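Malonyl CoA-ACP transacylase (Xanthomonas oryzae pv. oryzae, PDB 3K89) probably transfers the malonyl group of malonyl-CoA to holo acyl carrier protein, releasing free CoA and forming malonyl-ACP. Local coordinates at residues F8-Q13 and Y98-A103; R237-S242 and R246-E251; V257-C262 and K281-L286. All coordinates share one frame; numbering follows the deposited sequence.

Interaction 1 of 3, residues F8-Q13 and Y98-A103; sequences FVFPGQ and YTALVA
The ring of Phe10 lies over the helix backbone, one face covered by the peptide group formed by Thr99 C and Ala100 N, while the methyl of Ala103 comes up obliquely to the far end, Ala103 CB standing 3.7 Å from Phe10 CZ. On one flank the Thr99 methyl makes the nearest approach, CG2 to Phe10 CD2 at 3.5 Å. On the other flank Ala100 CB reaches Phe10 CD1 at 3.7 Å. Phe10 CG is anti to its own carbonyl carbon (chi1 -59°), a setting that leads the ring from Thr99, beside CB, to Ala103, beside CZ. The two alanines suit their places because small side chains let a ring come down close to a helix backbone.

Threonine serves two purposes here. Its CG2, anti to the backbone N, faces the ring, whereas OG1 points to a water that accepts its hydrogen bond at 2.8 Å from Thr99 OG1. The same water donates to the carbonyl of Pro11, the residue after Phe10, at 2.8 Å from Pro11 O, and so bridges the helix to the loop just past the strand.

Leu90 of strand 86-92 touches both Phe10 and Ala100. Helix 95-103 follows strand 86-92 through the tight turn that carries the predicted active-site Ser94, an arrangement consistent with the nucleophile elbow of an acyl transferase domain.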
# COMPACT_ATOMS: atom_id res chain seq x y z
N PHE A 8 11.15 -5.85 -4.26
CA PHE A 8 10.23 -6.13 -3.15
C PHE A 8 9.10 -5.11 -3.24
O PHE A 8 9.36 -3.93 -3.54
CB PHE A 8 10.93 -5.98 -1.81
CG PHE A 8 11.52 -7.25 -1.27
CD1 PHE A 8 12.21 -8.12 -2.11
CD2 PHE A 8 11.42 -7.55 0.08
CE1 PHE A 8 12.77 -9.29 -1.60
CE2 PHE A 8 11.98 -8.72 0.61
CZ PHE A 8 12.65 -9.59 -0.24
N VAL A 9 7.88 -5.57 -2.98
CA VAL A 9 6.69 -4.68 -2.91
C VAL A 9 6.03 -4.86 -1.55
O VAL A 9 6.05 -5.96 -1.00
CB VAL A 9 5.67 -4.90 -4.06
CG1 VAL A 9 6.29 -4.54 -5.43
CG2 VAL A 9 5.10 -6.32 -4.08
N PHE A 10 5.43 -3.79 -1.03
CA PHE A 10 4.87 -3.82 0.32
C PHE A 10 3.39 -3.51 0.28
O PHE A 10 2.97 -2.57 -0.40
CB PHE A 10 5.60 -2.80 1.21
CG PHE A 10 7.09 -3.06 1.29
CD1 PHE A 10 7.96 -2.55 0.32
CD2 PHE A 10 7.60 -3.87 2.32
CE1 PHE A 10 9.36 -2.83 0.40
CE2 PHE A 10 8.98 -4.13 2.42
CZ PHE A 10 9.86 -3.63 1.44
N PRO A 11 2.58 -4.34 0.96
CA PRO A 11 1.13 -4.18 0.90
C PRO A 11 0.56 -3.04 1.73
O PRO A 11 1.22 -2.53 2.63
CB PRO A 11 0.62 -5.52 1.45
CG PRO A 11 1.66 -5.89 2.44
CD PRO A 11 2.98 -5.49 1.79
N GLY A 12 -0.68 -2.69 1.43
CA GLY A 12 -1.34 -1.59 2.13
C GLY A 12 -2.71 -2.02 2.60
O GLY A 12 -3.02 -3.22 2.69
N GLN A 13 -3.53 -1.01 2.92
CA GLN A 13 -4.88 -1.21 3.42
C GLN A 13 -5.63 -2.29 2.65
O GLN A 13 -5.74 -2.22 1.41
CB GLN A 13 -5.65 0.12 3.35
CG GLN A 13 -7.02 0.10 4.11
CD GLN A 13 -6.82 0.28 5.61
OE1 GLN A 13 -5.99 1.06 6.05
NE2 GLN A 13 -7.62 -0.44 6.41
N TYR A 98 5.29 3.83 2.14
CA TYR A 98 6.00 4.22 3.36
C TYR A 98 6.82 3.07 3.92
O TYR A 98 7.96 3.25 4.38
CB TYR A 98 4.98 4.71 4.40
CG TYR A 98 4.35 6.02 3.98
CD1 TYR A 98 3.25 6.07 3.10
CD2 TYR A 98 4.83 7.22 4.50
CE1 TYR A 98 2.70 7.28 2.70
CE2 TYR A 98 4.28 8.43 4.13
CZ TYR A 98 3.22 8.45 3.23
OH TYR A 98 2.69 9.66 2.88
N THR A 99 6.25 1.87 3.87
CA THR A 99 6.99 0.68 4.27
C THR A 99 8.27 0.58 3.44
O THR A 99 9.34 0.30 3.99
CB THR A 99 6.13 -0.57 4.12
OG1 THR A 99 4.81 -0.30 4.63
CG2 THR A 99 6.74 -1.73 4.89
N ALA A 100 8.16 0.81 2.13
CA ALA A 100 9.32 0.78 1.21
C ALA A 100 10.38 1.80 1.62
O ALA A 100 11.58 1.49 1.61
CB ALA A 100 8.87 1.00 -0.20
N LEU A 101 9.94 2.99 2.01
CA LEU A 101 10.87 4.04 2.41
C LEU A 101 11.60 3.68 3.71
O LEU A 101 12.78 4.01 3.87
CB LEU A 101 10.18 5.40 2.50
CG LEU A 101 9.79 5.94 1.13
CD1 LEU A 101 8.75 7.05 1.28
CD2 LEU A 101 11.00 6.48 0.37
N VAL A 102 10.91 2.97 4.61
CA VAL A 102 11.57 2.48 5.82
C VAL A 102 12.58 1.40 5.44
O VAL A 102 13.74 1.45 5.87
CB VAL A 102 10.56 2.00 6.90
CG1 VAL A 102 11.28 1.43 8.14
CG2 VAL A 102 9.69 3.17 7.34
N ALA A 103 12.17 0.47 4.57
CA ALA A 103 13.08 -0.61 4.12
C ALA A 103 14.33 -0.05 3.44
O ALA A 103 15.41 -0.59 3.60
CB ALA A 103 12.37 -1.58 3.19
O HOH W 1 3.48 -2.73 4.35

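Interaction 2 of 3, residues R237-S242 and R246-E251; sequences RVHDGS and RQALVE
Hydrogen bonds between Ser242 and Arg246 dominate this contact, and they are of two sorts. The backbone bond, Arg246 N to Ser242 O at 2.9 Å, is the i to i+4 link of the first helical turn and is nearly straight (171°). The side chains add a second grip: Ser242 OG is held in a fork, with Arg246 NE at 2.9 Å and Arg246 NH2 at 3.2 Å, both donating from the side of the guanidinium and close to its plane. NE makes the shorter bond and NH2 the longer, more bent one. A bend at chi3 (-77°) folds the arginine back to the serine. A small hydroxyl suits this place, since its one oxygen can accept from both nitrogens, and the fork restrains the guanidinium's rotation.

The apolar part is a CH-pi contact. Ala248 CB sits over one face of the His239 imidazole, 4.0 Å from the ring centroid and displaced toward the rim, nearest ND1 at 3.8 Å. A methyl group is compact enough to let the flat ring lie against the helix.

Between these two contacts the chain turns through Gly241, the N-cap residue, whose positive phi (93°) is readily adopted without a CB.

Trp223 makes a cation-pi contact with Arg246, and Met218 of helix 208-219 also touches that arginine. Gln232 of strand 231-232, antiparallel to strand 237-238, touches both His239 and Ala248, so Gln232 joins the hairpin to helix 242-254.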
# COMPACT_ATOMS: atom_id res chain seq x y z
N ARG A 237 7.51 6.55 -10.84
CA ARG A 237 8.90 6.95 -10.98
C ARG A 237 9.62 6.98 -9.64
O ARG A 237 9.00 7.16 -8.58
CB ARG A 237 9.01 8.37 -11.57
CG ARG A 237 8.48 8.56 -12.98
CD ARG A 237 8.85 10.00 -13.44
NE ARG A 237 8.29 10.34 -14.75
CZ ARG A 237 7.28 11.19 -14.94
NH1 ARG A 237 6.85 11.42 -16.18
NH2 ARG A 237 6.69 11.80 -13.92
N VAL A 238 10.94 6.82 -9.71
CA VAL A 238 11.84 7.13 -8.60
C VAL A 238 12.04 8.65 -8.55
O VAL A 238 12.15 9.31 -9.60
CB VAL A 238 13.20 6.40 -8.80
CG1 VAL A 238 14.22 6.81 -7.75
CG2 VAL A 238 13.01 4.88 -8.78
N HIS A 239 12.06 9.20 -7.35
CA HIS A 239 12.28 10.63 -7.15
C HIS A 239 13.57 10.88 -6.40
O HIS A 239 13.92 10.13 -5.50
CB HIS A 239 11.09 11.24 -6.44
CG HIS A 239 9.88 11.29 -7.29
ND1 HIS A 239 9.00 10.23 -7.40
CD2 HIS A 239 9.44 12.23 -8.15
CE1 HIS A 239 8.06 10.54 -8.28
NE2 HIS A 239 8.30 11.75 -8.74
N ASP A 240 14.26 11.96 -6.79
CA ASP A 240 15.60 12.25 -6.31
C ASP A 240 15.62 13.32 -5.24
O ASP A 240 15.28 14.47 -5.51
CB ASP A 240 16.51 12.66 -7.47
CG ASP A 240 16.79 11.52 -8.43
OD1 ASP A 240 17.02 10.37 -7.97
OD2 ASP A 240 16.80 11.77 -9.66
N GLY A 241 16.01 12.92 -4.04
CA GLY A 241 16.18 13.85 -2.92
C GLY A 241 14.95 13.98 -2.04
O GLY A 241 13.84 13.64 -2.46
N SER A 242 15.17 14.49 -0.83
CA SER A 242 14.14 14.58 0.20
C SER A 242 12.89 15.36 -0.24
O SER A 242 11.76 14.88 -0.08
CB SER A 242 14.74 15.24 1.45
OG SER A 242 13.76 15.52 2.43
N ARG A 246 9.20 13.58 -0.66
CA ARG A 246 8.08 14.10 0.13
C ARG A 246 6.97 14.69 -0.72
O ARG A 246 5.80 14.44 -0.43
CB ARG A 246 8.55 15.09 1.19
CG ARG A 246 9.40 14.41 2.28
CD ARG A 246 9.83 15.43 3.31
NE ARG A 246 10.94 16.25 2.79
CZ ARG A 246 10.92 17.58 2.73
NH1 ARG A 246 9.86 18.27 3.14
NH2 ARG A 246 11.98 18.21 2.26
N GLN A 247 7.31 15.45 -1.76
CA GLN A 247 6.27 16.01 -2.62
C GLN A 247 5.46 14.90 -3.30
O GLN A 247 4.24 15.00 -3.43
CB GLN A 247 6.87 16.96 -3.68
CG GLN A 247 5.84 17.62 -4.63
CD GLN A 247 4.75 18.42 -3.92
OE1 GLN A 247 4.91 18.87 -2.78
NE2 GLN A 247 3.61 18.58 -4.59
N ALA A 248 6.14 13.83 -3.71
CA ALA A 248 5.46 12.70 -4.32
C ALA A 248 4.56 11.98 -3.34
O ALA A 248 3.54 11.41 -3.75
CB ALA A 248 6.46 11.71 -4.94
N LEU A 249 4.91 12.00 -2.04
CA LEU A 249 4.03 11.45 -1.00
C LEU A 249 2.82 12.34 -0.71
O LEU A 249 1.72 11.84 -0.44
CB LEU A 249 4.80 11.21 0.31
CG LEU A 249 5.85 10.11 0.23
CD1 LEU A 249 6.77 10.20 1.44
CD2 LEU A 249 5.21 8.69 0.17
N VAL A 250 3.02 13.65 -0.77
CA VAL A 250 1.90 14.58 -0.62
C VAL A 250 0.90 14.36 -1.78
O VAL A 250 -0.30 14.14 -1.56
CB VAL A 250 2.38 16.05 -0.57
CG1 VAL A 250 1.17 17.02 -0.71
CG2 VAL A 250 3.11 16.30 0.74
N GLU A 251 1.41 14.40 -3.01
CA GLU A 251 0.60 14.18 -4.19
C GLU A 251 -0.04 12.80 -4.19
O GLU A 251 -1.18 12.66 -4.64
CB GLU A 251 1.42 14.36 -5.45
CG GLU A 251 1.89 15.78 -5.64
CD GLU A 251 2.89 15.89 -6.80
OE1 GLU A 251 3.23 14.86 -7.42
OE2 GLU A 251 3.34 17.01 -7.06

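Interaction 3 of 3, residues V257-C262 and K281-L286; sequences VQWTGC and KVLSGL
Trp259 reaches across to Leu283 and Leu286, two residues one helical turn apart on helix 282-290. From CB, its side chain leaves with CG anti to the backbone N (chi1 -174°), which carries the indole toward helix 282-290. In the five-membered ring, CD1 is the first atom to meet the other helix, at 3.8 Å from Leu286 CD1. Next, NE1 is near both leucines, 4.0 Å from Leu286 CB and 4.1 Å from Leu283 CD2. At the ring junction CE2 is near Leu283 CD2, a methyl that lies 3.9 Å above the indole plane, toward its rim. In the six-membered ring CZ2 touches the other branch, Leu283 CD1, at 3.8 Å, and CH2 at the tip is 4.0 Å from Leu283 CD1.

Both leucines cross the indole at about a right angle. Branching suits Leu283 to its place, because its two methyls serve the two ring halves at once. Val9 of strand 6-10 touches Trp259 and Leu283 alike, and His93, next to the predicted nucleophile Ser94, meets the indole with its own ring.

No hydrogen bond crosses the contact, and the buried NE1 has no hydrogen-bond partner in the model. Shape and dispersion hold the two helices here; a broad ring against branched leucine side chains is held by burial of apolar surface and close fit, without directional bonds, at the probable cost of one indole N-H left without an acceptor.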
# COMPACT_ATOMS: atom_id res chain seq x y z
N VAL A 257 -3.41 5.88 -7.25
CA VAL A 257 -2.26 4.97 -7.16
C VAL A 257 -2.08 4.31 -8.52
O VAL A 257 -2.97 3.63 -9.01
CB VAL A 257 -2.51 3.90 -6.08
CG1 VAL A 257 -1.49 2.75 -6.14
CG2 VAL A 257 -2.47 4.52 -4.71
N GLN A 258 -0.91 4.54 -9.13
CA GLN A 258 -0.62 3.95 -10.44
C GLN A 258 0.06 2.60 -10.23
O GLN A 258 1.27 2.45 -10.48
CB GLN A 258 0.29 4.90 -11.26
CG GLN A 258 -0.26 6.34 -11.46
CD GLN A 258 -1.48 6.43 -12.35
OE1 GLN A 258 -2.19 7.45 -12.32
NE2 GLN A 258 -1.72 5.41 -13.17
N TRP A 259 -0.69 1.63 -9.70
CA TRP A 259 -0.05 0.36 -9.34
C TRP A 259 0.39 -0.40 -10.59
O TRP A 259 1.53 -0.88 -10.66
CB TRP A 259 -0.92 -0.51 -8.40
CG TRP A 259 -0.13 -1.73 -7.95
CD1 TRP A 259 -0.34 -3.06 -8.29
CD2 TRP A 259 1.08 -1.70 -7.17
NE1 TRP A 259 0.64 -3.84 -7.73
CE2 TRP A 259 1.52 -3.04 -7.03
CE3 TRP A 259 1.81 -0.67 -6.55
CZ2 TRP A 259 2.67 -3.38 -6.31
CZ3 TRP A 259 2.94 -1.00 -5.81
CH2 TRP A 259 3.37 -2.35 -5.71
N THR A 260 -0.48 -0.45 -11.59
CA THR A 260 -0.10 -1.06 -12.89
C THR A 260 1.18 -0.42 -13.42
O THR A 260 2.11 -1.13 -13.79
CB THR A 260 -1.25 -0.96 -13.89
OG1 THR A 260 -2.34 -1.72 -13.37
CG2 THR A 260 -0.86 -1.54 -15.26
N GLY A 261 1.22 0.91 -13.40
CA GLY A 261 2.38 1.67 -13.85
C GLY A 261 3.64 1.33 -13.08
O GLY A 261 4.72 1.19 -13.67
N CYS A 262 3.54 1.22 -11.76
CA CYS A 262 4.71 0.89 -10.94
C CYS A 262 5.27 -0.49 -11.28
O CYS A 262 6.47 -0.67 -11.41
CB CYS A 262 4.35 0.93 -9.43
SG CYS A 262 4.15 2.62 -8.80
N LYS A 281 -1.64 -11.80 0.02
CA LYS A 281 -1.12 -12.08 -1.30
C LYS A 281 -1.78 -11.17 -2.35
O LYS A 281 -1.80 -11.48 -3.55
CB LYS A 281 -1.33 -13.56 -1.65
CG LYS A 281 -2.81 -14.00 -1.61
CD LYS A 281 -2.98 -15.51 -1.82
CE LYS A 281 -4.47 -15.84 -1.92
NZ LYS A 281 -4.75 -17.29 -2.10
N VAL A 282 -2.29 -10.03 -1.91
CA VAL A 282 -3.02 -9.15 -2.80
C VAL A 282 -2.17 -8.57 -3.94
O VAL A 282 -2.56 -8.62 -5.11
CB VAL A 282 -3.71 -8.00 -2.02
CG1 VAL A 282 -4.53 -7.12 -2.97
CG2 VAL A 282 -4.59 -8.59 -0.90
N LEU A 283 -1.00 -8.03 -3.61
CA LEU A 283 -0.17 -7.45 -4.66
C LEU A 283 0.32 -8.52 -5.61
O LEU A 283 0.42 -8.27 -6.82
CB LEU A 283 1.01 -6.66 -4.10
CG LEU A 283 0.57 -5.50 -3.19
CD1 LEU A 283 1.83 -4.71 -2.84
CD2 LEU A 283 -0.46 -4.58 -3.85
N SER A 284 0.64 -9.70 -5.08
CA SER A 284 1.08 -10.81 -5.93
C SER A 284 0.01 -11.13 -6.97
O SER A 284 0.33 -11.36 -8.14
CB SER A 284 1.43 -12.05 -5.10
OG SER A 284 2.54 -11.82 -4.24
N GLY A 285 -1.26 -11.11 -6.55
CA GLY A 285 -2.39 -11.34 -7.48
C GLY A 285 -2.48 -10.28 -8.57
O GLY A 285 -2.65 -10.59 -9.76
N LEU A 286 -2.32 -9.01 -8.18
CA LEU A 286 -2.31 -7.91 -9.15
C LEU A 286 -1.16 -8.03 -10.15
O LEU A 286 -1.36 -7.83 -11.35
CB LEU A 286 -2.27 -6.54 -8.43
CG LEU A 286 -3.44 -6.30 -7.47
CD1 LEU A 286 -3.19 -4.99 -6.73
CD2 LEU A 286 -4.78 -6.22 -8.24

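From the N terminus, interaction 1 comes first and closes the longest loop, 84 mostly helical residues between strand 6-10 and helix 95-103. Interaction 2 closes the first turn of helix 242-254 and joins it to the preceding loop; interaction 3 spans 18 residues, including strand 273-276. The three follow in series, and none nests within or crosses another. Space joins them differently: Leu249 packs on Tyr98 and Leu101, joining helix 242-254 to helix 95-103, while Val9 meets Trp259 and Leu283, and Phe10 and Pro11 meet Leu283, so interaction 3 lies against strand 6-10 and the loop after it. Interactions 2 and 3 do not touch, but helix 242-254 is followed closely by strand 257-258 at the mixed sheet.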